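Local coordinates for toll-like receptor 6, Variable lymphocyte receptor B (Mus musculus, PDB 3A79), which probably senses microbial diacylated lipopeptides together with Toll-like receptor 2, here as the mouse ectodomain fused by design to a hagfish lymphocyte-receptor fragment, at residues V179-K184 with F209-N214; A156-L161 with E187-Q192; G152-K157 with L175-S180. All coordinates share one frame; numbering follows the deposited sequence.

Contact 1 (V179-K184 with F209-N214). With NAG (2-acetamido-2-deoxy-beta-D-glucopyranose), chain M.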
loop_
_atom_site.group_PDB
_atom_site.type_symbol
_atom_site.label_atom_id
_atom_site.label_comp_id
_atom_site.label_asym_id
_atom_site.label_seq_id
_atom_site.Cartn_x
_atom_site.Cartn_y
_atom_site.Cartn_z
ATOM N N VAL B 179 30.430 25.624 14.316
ATOM C CA VAL B 179 30.898 24.288 14.633
ATOM C C VAL B 179 32.048 24.427 15.626
ATOM O O VAL B 179 32.127 23.690 16.610
ATOM C CB VAL B 179 31.362 23.528 13.379
ATOM C CG1 VAL B 179 31.717 22.115 13.737
ATOM C CG2 VAL B 179 30.271 23.522 12.344
ATOM N N SER B 180 32.913 25.406 15.371
ATOM C CA SER B 180 34.094 25.637 16.194
ATOM C C SER B 180 33.770 26.219 17.577
ATOM O O SER B 180 34.661 26.387 18.404
ATOM C CB SER B 180 35.061 26.575 15.461
ATOM O OG SER B 180 35.900 25.870 14.569
ATOM N N TYR B 181 32.495 26.506 17.823
ATOM C CA TYR B 181 32.074 27.307 18.977
ATOM C C TYR B 181 31.737 26.524 20.246
ATOM O O TYR B 181 30.936 25.599 20.228
ATOM C CB TYR B 181 30.880 28.187 18.591
ATOM C CG TYR B 181 30.101 28.739 19.761
ATOM C CD1 TYR B 181 30.256 30.062 20.156
ATOM C CD2 TYR B 181 29.203 27.942 20.468
ATOM C CE1 TYR B 181 29.539 30.578 21.222
ATOM C CE2 TYR B 181 28.486 28.448 21.544
ATOM C CZ TYR B 181 28.659 29.769 21.915
ATOM O OH TYR B 181 27.956 30.291 22.977
ATOM N N HIS B 182 32.345 26.932 21.355
ATOM C CA HIS B 182 32.045 26.372 22.661
ATOM C C HIS B 182 31.575 27.527 23.531
ATOM O O HIS B 182 31.859 28.679 23.211
ATOM C CB HIS B 182 33.290 25.692 23.246
ATOM C CG HIS B 182 33.964 24.748 22.292
ATOM N ND1 HIS B 182 33.498 23.472 22.046
ATOM C CD2 HIS B 182 35.062 24.900 21.512
ATOM C CE1 HIS B 182 34.281 22.880 21.160
ATOM N NE2 HIS B 182 35.237 23.724 20.819
ATOM N N ILE B 183 30.826 27.224 24.592
ATOM C CA ILE B 183 30.359 28.229 25.550
ATOM C C ILE B 183 31.543 28.750 26.343
ATOM O O ILE B 183 32.508 28.020 26.552
ATOM C CB ILE B 183 29.367 27.628 26.566
ATOM C CG1 ILE B 183 27.978 27.463 25.956
ATOM C CG2 ILE B 183 29.250 28.523 27.782
ATOM C CD1 ILE B 183 27.289 28.775 25.671
ATOM N N LYS B 184 31.480 30.002 26.787
ATOM C CA LYS B 184 32.542 30.539 27.642
ATOM C C LYS B 184 32.069 31.111 28.984
ATOM O O LYS B 184 31.099 30.629 29.569
ATOM C CB LYS B 184 33.416 31.542 26.883
ATOM C CG LYS B 184 34.612 30.898 26.172
ATOM C CD LYS B 184 35.487 30.084 27.143
ATOM C CE LYS B 184 36.089 30.941 28.267
ATOM N NZ LYS B 184 36.937 30.145 29.210
ATOM N N PHE B 209 22.383 21.416 21.146
ATOM C CA PHE B 209 22.528 22.789 20.693
ATOM C C PHE B 209 22.834 23.654 21.894
ATOM O O PHE B 209 22.070 23.667 22.861
ATOM C CB PHE B 209 21.230 23.259 20.039
ATOM C CG PHE B 209 21.147 24.749 19.849
ATOM C CD1 PHE B 209 21.567 25.335 18.661
ATOM C CD2 PHE B 209 20.640 25.563 20.852
ATOM C CE1 PHE B 209 21.488 26.706 18.483
ATOM C CE2 PHE B 209 20.563 26.929 20.679
ATOM C CZ PHE B 209 20.988 27.503 19.492
ATOM N N SER B 210 23.948 24.377 21.855
ATOM C CA SER B 210 24.339 25.140 23.034
ATOM C C SER B 210 24.887 26.515 22.702
ATOM O O SER B 210 25.944 26.893 23.178
ATOM C CB SER B 210 25.348 24.356 23.880
ATOM O OG SER B 210 26.642 24.396 23.306
ATOM N N VAL B 211 24.168 27.275 21.893
ATOM C CA VAL B 211 24.637 28.611 21.578
ATOM C C VAL B 211 23.987 29.692 22.449
ATOM O O VAL B 211 22.757 29.765 22.574
ATOM C CB VAL B 211 24.480 28.933 20.095
ATOM C CG1 VAL B 211 25.021 30.313 19.804
ATOM C CG2 VAL B 211 25.222 27.929 19.293
ATOM N N GLN B 212 24.842 30.520 23.048
ATOM C CA GLN B 212 24.410 31.610 23.908
ATOM C C GLN B 212 24.713 32.991 23.318
ATOM O O GLN B 212 24.506 34.002 23.972
ATOM C CB GLN B 212 25.063 31.484 25.287
ATOM C CG GLN B 212 24.346 30.557 26.261
ATOM C CD GLN B 212 25.098 30.401 27.576
ATOM O OE1 GLN B 212 25.308 29.285 28.049
ATOM N NE2 GLN B 212 25.517 31.522 28.165
ATOM N N VAL B 213 25.217 33.033 22.093
ATOM C CA VAL B 213 25.459 34.292 21.405
ATOM C C VAL B 213 24.159 35.053 21.153
ATOM O O VAL B 213 23.192 34.503 20.618
ATOM C CB VAL B 213 26.163 34.054 20.044
ATOM C CG1 VAL B 213 26.036 35.267 19.146
ATOM C CG2 VAL B 213 27.622 33.680 20.250
ATOM N N ASN B 214 24.149 36.325 21.545
ATOM C CA ASN B 214 23.030 37.228 21.276
ATOM C C ASN B 214 23.133 37.775 19.842
ATOM O O ASN B 214 23.985 38.617 19.555
ATOM C CB ASN B 214 23.028 38.362 22.317
ATOM C CG ASN B 214 21.716 39.156 22.353
ATOM O OD1 ASN B 214 20.723 38.772 21.739
ATOM N ND2 ASN B 214 21.717 40.274 23.103
HETATM C C1 NAG M . 20.723 41.259 22.703
HETATM C C2 NAG M . 20.078 41.874 23.955
HETATM C C3 NAG M . 19.066 42.943 23.550
HETATM C C4 NAG M . 19.760 44.031 22.747
HETATM C C5 NAG M . 20.559 43.478 21.552
HETATM C C6 NAG M . 21.525 44.574 21.047
HETATM C C7 NAG M . 19.695 39.630 25.024
HETATM C C8 NAG M . 20.852 39.250 25.907
HETATM N N2 NAG M . 19.452 40.936 24.890
HETATM O O3 NAG M . 18.463 43.512 24.694
HETATM O O4 NAG M . 18.781 44.961 22.329
HETATM O O5 NAG M . 21.284 42.282 21.866
HETATM O O6 NAG M . 22.094 44.382 19.762
HETATM O O7 NAG M . 19.004 38.758 24.486
#

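Contact 2 (A156-L161 with E187-Q192)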
loop_
_atom_site.group_PDB
_atom_site.type_symbol
_atom_site.label_atom_id
_atom_site.label_comp_id
_atom_site.label_asym_id
_atom_site.label_seq_id
_atom_site.Cartn_x
_atom_site.Cartn_y
_atom_site.Cartn_z
ATOM N N ALA B 156 34.903 30.971 16.376
ATOM C CA ALA B 156 34.672 30.369 17.682
ATOM C C ALA B 156 34.307 31.427 18.744
ATOM O O ALA B 156 33.859 31.098 19.852
ATOM C CB ALA B 156 35.894 29.575 18.104
ATOM N N LYS B 157 34.497 32.695 18.392
ATOM C CA LYS B 157 34.192 33.803 19.284
ATOM C C LYS B 157 33.437 34.872 18.518
ATOM O O LYS B 157 33.758 35.147 17.366
ATOM C CB LYS B 157 35.476 34.447 19.800
ATOM C CG LYS B 157 36.357 33.614 20.701
ATOM C CD LYS B 157 37.435 34.531 21.268
ATOM C CE LYS B 157 38.716 33.804 21.641
ATOM N NZ LYS B 157 39.758 34.791 22.061
ATOM N N PHE B 158 32.475 35.517 19.168
ATOM C CA PHE B 158 31.759 36.622 18.533
ATOM C C PHE B 158 31.642 37.899 19.389
ATOM O O PHE B 158 31.270 37.842 20.562
ATOM C CB PHE B 158 30.390 36.137 18.047
ATOM C CG PHE B 158 30.474 34.962 17.122
ATOM C CD1 PHE B 158 30.339 33.670 17.604
ATOM C CD2 PHE B 158 30.726 35.145 15.769
ATOM C CE1 PHE B 158 30.435 32.579 16.745
ATOM C CE2 PHE B 158 30.822 34.060 14.911
ATOM C CZ PHE B 158 30.677 32.779 15.401
ATOM N N ARG B 159 31.981 39.048 18.804
ATOM C CA ARG B 159 31.711 40.334 19.453
ATOM C C ARG B 159 30.707 41.139 18.633
ATOM O O ARG B 159 30.598 40.946 17.429
ATOM C CB ARG B 159 32.989 41.134 19.698
ATOM C CG ARG B 159 33.803 40.674 20.898
ATOM C CD ARG B 159 34.623 39.444 20.565
ATOM N NE ARG B 159 35.338 39.595 19.297
ATOM C CZ ARG B 159 36.441 40.327 19.135
ATOM N NH1 ARG B 159 36.963 40.996 20.167
ATOM N NH2 ARG B 159 37.019 40.399 17.935
ATOM N N GLN B 160 29.969 42.032 19.283
ATOM C CA GLN B 160 28.803 42.634 18.639
ATOM C C GLN B 160 29.138 43.193 17.270
ATOM O O GLN B 160 28.355 43.092 16.328
ATOM C CB GLN B 160 28.181 43.733 19.504
ATOM C CG GLN B 160 26.774 44.098 19.046
ATOM C CD GLN B 160 26.327 45.481 19.491
ATOM O OE1 GLN B 160 27.141 46.305 19.913
ATOM N NE2 GLN B 160 25.019 45.742 19.389
ATOM N N LEU B 161 30.326 43.767 17.164
ATOM C CA LEU B 161 30.674 44.589 16.019
ATOM C C LEU B 161 31.479 43.893 14.925
ATOM O O LEU B 161 31.948 44.551 14.007
ATOM C CB LEU B 161 31.439 45.818 16.507
ATOM C CG LEU B 161 30.594 46.915 17.133
ATOM C CD1 LEU B 161 31.418 48.183 17.210
ATOM C CD2 LEU B 161 29.359 47.132 16.296
ATOM N N GLU B 187 29.662 35.590 30.108
ATOM C CA GLU B 187 29.573 36.970 29.629
ATOM C C GLU B 187 29.081 37.005 28.186
ATOM O O GLU B 187 29.845 37.309 27.267
ATOM C CB GLU B 187 30.940 37.640 29.722
ATOM C CG GLU B 187 31.681 37.332 31.012
ATOM C CD GLU B 187 33.159 37.657 30.930
ATOM O OE1 GLU B 187 33.685 37.743 29.799
ATOM O OE2 GLU B 187 33.794 37.820 31.996
ATOM N N THR B 188 27.796 36.706 28.009
ATOM C CA THR B 188 27.199 36.465 26.692
ATOM C C THR B 188 27.826 37.234 25.524
ATOM O O THR B 188 27.982 38.457 25.554
ATOM C CB THR B 188 25.651 36.637 26.717
ATOM O OG1 THR B 188 25.036 35.362 26.944
ATOM C CG2 THR B 188 25.135 37.213 25.401
ATOM N N GLU B 189 28.196 36.477 24.499
ATOM C CA GLU B 189 28.736 37.038 23.279
ATOM C C GLU B 189 27.584 37.646 22.465
ATOM O O GLU B 189 26.457 37.150 22.492
ATOM C CB GLU B 189 29.492 35.945 22.500
ATOM C CG GLU B 189 30.364 35.028 23.397
ATOM C CD GLU B 189 31.152 33.930 22.642
ATOM O OE1 GLU B 189 31.500 34.115 21.454
ATOM O OE2 GLU B 189 31.441 32.874 23.256
ATOM N N SER B 190 27.851 38.744 21.771
ATOM C CA SER B 190 26.838 39.342 20.922
ATOM C C SER B 190 27.350 39.281 19.501
ATOM O O SER B 190 28.510 38.951 19.262
ATOM C CB SER B 190 26.582 40.799 21.309
ATOM O OG SER B 190 26.418 40.949 22.713
ATOM N N LEU B 191 26.485 39.600 18.550
ATOM C CA LEU B 191 26.906 39.710 17.169
ATOM C C LEU B 191 25.812 40.339 16.331
ATOM O O LEU B 191 24.714 39.806 16.213
ATOM C CB LEU B 191 27.271 38.347 16.606
ATOM C CG LEU B 191 27.754 38.435 15.165
ATOM C CD1 LEU B 191 29.079 39.187 15.158
ATOM C CD2 LEU B 191 27.854 37.040 14.533
ATOM N N GLN B 192 26.118 41.490 15.759
ATOM C CA GLN B 192 25.170 42.179 14.920
ATOM C C GLN B 192 25.314 41.602 13.529
ATOM O O GLN B 192 26.407 41.633 12.966
ATOM C CB GLN B 192 25.490 43.671 14.908
ATOM C CG GLN B 192 24.623 44.481 13.976
ATOM C CD GLN B 192 23.347 44.931 14.636
ATOM O OE1 GLN B 192 23.363 45.826 15.489
ATOM N NE2 GLN B 192 22.228 44.316 14.249
#

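Contact 3 (G152-K157 with L175-S180)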
loop_
_atom_site.group_PDB
_atom_site.type_symbol
_atom_site.label_atom_id
_atom_site.label_comp_id
_atom_site.label_asym_id
_atom_site.label_seq_id
_atom_site.Cartn_x
_atom_site.Cartn_y
_atom_site.Cartn_z
ATOM N N GLY B 152 30.604 33.829 3.367
ATOM C CA GLY B 152 30.597 32.624 4.173
ATOM C C GLY B 152 31.676 32.721 5.226
ATOM O O GLY B 152 32.836 32.947 4.909
ATOM N N LEU B 153 31.296 32.550 6.485
ATOM C CA LEU B 153 32.217 32.766 7.588
ATOM C C LEU B 153 32.121 31.680 8.654
ATOM O O LEU B 153 31.111 30.977 8.761
ATOM C CB LEU B 153 31.934 34.125 8.216
ATOM C CG LEU B 153 32.060 35.268 7.218
ATOM C CD1 LEU B 153 31.425 36.513 7.760
ATOM C CD2 LEU B 153 33.519 35.504 6.904
ATOM N N SER B 154 33.183 31.549 9.442
ATOM C CA SER B 154 33.160 30.687 10.615
ATOM C C SER B 154 34.085 31.227 11.685
ATOM O O SER B 154 35.087 31.881 11.394
ATOM C CB SER B 154 33.576 29.266 10.270
ATOM O OG SER B 154 34.975 29.138 10.217
ATOM N N ALA B 155 33.749 30.931 12.929
ATOM C CA ALA B 155 34.516 31.445 14.041
ATOM C C ALA B 155 34.137 30.719 15.319
ATOM O O ALA B 155 33.179 29.952 15.344
ATOM C CB ALA B 155 34.272 32.925 14.178
ATOM N N ALA B 156 34.903 30.971 16.376
ATOM C CA ALA B 156 34.672 30.369 17.682
ATOM C C ALA B 156 34.307 31.427 18.744
ATOM O O ALA B 156 33.859 31.098 19.852
ATOM C CB ALA B 156 35.894 29.575 18.104
ATOM N N LYS B 157 34.497 32.695 18.392
ATOM C CA LYS B 157 34.192 33.803 19.284
ATOM C C LYS B 157 33.437 34.872 18.518
ATOM O O LYS B 157 33.758 35.147 17.366
ATOM C CB LYS B 157 35.476 34.447 19.800
ATOM C CG LYS B 157 36.357 33.614 20.701
ATOM C CD LYS B 157 37.435 34.531 21.268
ATOM C CE LYS B 157 38.716 33.804 21.641
ATOM N NZ LYS B 157 39.758 34.791 22.061
ATOM N N LEU B 175 26.457 32.958 5.147
ATOM C CA LEU B 175 26.557 31.627 5.700
ATOM C C LEU B 175 27.534 31.706 6.860
ATOM O O LEU B 175 28.643 32.207 6.705
ATOM C CB LEU B 175 27.039 30.629 4.642
ATOM C CG LEU B 175 27.309 29.264 5.267
ATOM C CD1 LEU B 175 26.015 28.624 5.721
ATOM C CD2 LEU B 175 28.038 28.369 4.332
ATOM N N LEU B 176 27.113 31.222 8.022
ATOM C CA LEU B 176 27.917 31.325 9.234
ATOM C C LEU B 176 27.849 30.046 10.054
ATOM O O LEU B 176 26.764 29.544 10.350
ATOM C CB LEU B 176 27.408 32.489 10.063
ATOM C CG LEU B 176 28.056 32.830 11.393
ATOM C CD1 LEU B 176 29.575 32.841 11.285
ATOM C CD2 LEU B 176 27.520 34.193 11.809
ATOM N N ASP B 177 29.003 29.506 10.419
ATOM C CA ASP B 177 28.987 28.253 11.151
ATOM C C ASP B 177 29.686 28.317 12.497
ATOM O O ASP B 177 30.790 28.847 12.641
ATOM C CB ASP B 177 29.578 27.127 10.331
ATOM C CG ASP B 177 31.068 27.058 10.458
ATOM O OD1 ASP B 177 31.738 27.730 9.664
ATOM O OD2 ASP B 177 31.571 26.334 11.341
ATOM N N LEU B 178 29.014 27.721 13.468
ATOM C CA LEU B 178 29.403 27.749 14.855
ATOM C C LEU B 178 29.802 26.336 15.238
ATOM O O LEU B 178 29.506 25.865 16.337
ATOM C CB LEU B 178 28.189 28.144 15.690
ATOM C CG LEU B 178 27.432 29.478 15.612
ATOM C CD1 LEU B 178 27.735 30.287 16.845
ATOM C CD2 LEU B 178 27.677 30.276 14.334
ATOM N N VAL B 179 30.430 25.624 14.316
ATOM C CA VAL B 179 30.898 24.288 14.633
ATOM C C VAL B 179 32.048 24.427 15.626
ATOM O O VAL B 179 32.127 23.690 16.610
ATOM C CB VAL B 179 31.362 23.528 13.379
ATOM C CG1 VAL B 179 31.717 22.115 13.737
ATOM C CG2 VAL B 179 30.271 23.522 12.344
ATOM N N SER B 180 32.913 25.406 15.371
ATOM C CA SER B 180 34.094 25.637 16.194
ATOM C C SER B 180 33.770 26.219 17.577
ATOM O O SER B 180 34.661 26.387 18.404
ATOM C CB SER B 180 35.061 26.575 15.461
ATOM O OG SER B 180 35.900 25.870 14.569
#

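Contact 1 (V179-K184 with F209-N214)
The Tyr181 ring turns one edge to segment 209-214: the carbonyl oxygen of Ser210 lies near the ring plane, with Tyr181 CE2 3.4 Å from Ser210 O. Val211 and Val213 come at it obliquely, the latter bringing its CG2 to 3.8 Å from Tyr181 CE1, and the side-chain amide of Gln212 is turned 70° to the ring. With CG anti to the backbone N (chi1 163°), the tyrosine carries its hydroxyl across to the facing backbone, where Gln212 N donates an almost straight hydrogen bond to Tyr181 OH at 3.1 Å. Tyrosine suits the place because its long ring is apolar enough for the valines and ends in an acceptor. The loops are successive turns of the leucine-rich-repeat solenoid in the Toll-like receptor 6 part of the fusion, and by sequence Tyr181 appears to stand where the repeat consensus has asparagine. Ile183 follows two residues on: its CD1 lies across the Gln212 chain, at about a right angle, 3.5 Å from Gln212 CB, covering the glutamine's stem. Ser210 and Gln212 also touch Arg237 on helix 235-246. At the end of the segment, Asn214 ND2 is bonded covalently to C1 of an N-acetylglucosamine that is also hydrogen-bonded to Ser216.

Contact 2 (A156-L161 with E187-Q192)
Two hydrogen bonds of different origin tie Phe158 to Glu189 and Gln160 to Gln192. In the first, Phe158 N donates a hydrogen bond to Glu189 OE1 at 2.9 Å, meeting the oxygen nearly along its C-O axis, with an angle of 156° at the hydrogen. Glutamate suits the spot because its chain, extended beyond CG, carries the carboxylate as far as the loop backbone; the carboxylate comes to rest 28° from the plane of the Phe158 ring. A leucine here would remove that acceptor and probably leave the amide of Phe158 without its mate on this segment, freeing the loop to shift. The second bond is purely backbone: Gln192 N reaches Gln160 O at 2.8 Å, in the carbonyl plane and on a lone pair.

The apolar contacts lie between these bonds. Phe158 CD2 approaches Leu191 CD2 to 3.7 Å, the two side chains oblique to each other. Both residues also pack on Leu176 of strand 171-178, so large hydrocarbon groups suit them. Farther out, Gln160 CB rests on Ser190 CB at 3.8 Å, a small residue allowing the close pass, while the Gln160 amide makes a weak hydrogen bond to the sugar carried by Asn214.

Loop 156-161 thus meets the start of strand 190-196, which pairs in parallel with strand 214-220, in successive turns of a leucine-rich-repeat solenoid in the Toll-like receptor 6 part of the fusion, on a part of the turns away from the main ladder of parallel strands.

Contact 3 (G152-K157 with L175-S180)
Leu153 and Leu176 hold the tight part of this contact, where strands 150-154 and 171-178 run side by side in parallel; the axes of 152-154 and 175-178 come within 4.6 Å, 15° from parallel. Leu153 bonds to the residues before and after its bridge partner: its N gives to Leu175 O at 2.7 Å, nearly straight on to the oxygen, and its O accepts a hydrogen bond from Asp177 N at 3.1 Å, the donor tilted out of the carbonyl plane. Leu176 CD1 leans back toward the neighbouring strand, 4.1 Å from Leu153 CB. Both leucines point to the same face of the strands, where Leu153 also meets Leu163 and Leu176 meets Leu201; branched hydrocarbon fills that interior well.

Such a ladder of parallel strands, one from each turn, lines the concave face of a leucine-rich-repeat solenoid, here in the Toll-like receptor 6 part of the fusion. On the face away from those leucines lie Ser154, Leu175 and Asp177. Polar groups are served there: Ser154 OG is hydrogen-bonded to Asn131 N, and Asp177 OD1 to Phe130 N, both in the loop after strand 125-127, one turn back from Ser154 and two from Asp177. The other carboxylate oxygen, Asp177 OD2, accepts from Val179 N at 3.3 Å, an Asx turn. Aspartate suits the place because its short arm carries two acceptors.

Past the strands the contact loosens and opens partly to solvent. The two segments are joined here by van der Waals touches: Ala156 CB lies 3.4 Å from Ser180 O and 4.1 Å from Ser180 CB, and Ser180 CB is 3.9 Å from Ala155 O. Alanine and serine are small enough for two loops to pass closely.

Contact 3 is the buried one, and the only one of the three built on a paired strand ladder; contacts 1 and 2 are partly buried and continue its strands into the loops. Strand 150-154 leads into the loop of contact 2 through the shared Ala156 and Lys157, and strand 171-178 into that of contact 1 through Val179 and Ser180. Main-chain bonds dominate contact 3, whereas the loops add side-chain acceptors, a phenol in contact 1 and a carboxylate in contact 2. Asn214, glycosylated in contact 1, probably hydrogen-bonds through its backbone to Glu189 and Leu191 of contact 2. Phe158 joins contact 2 to the core by packing on Leu176 and Leu178.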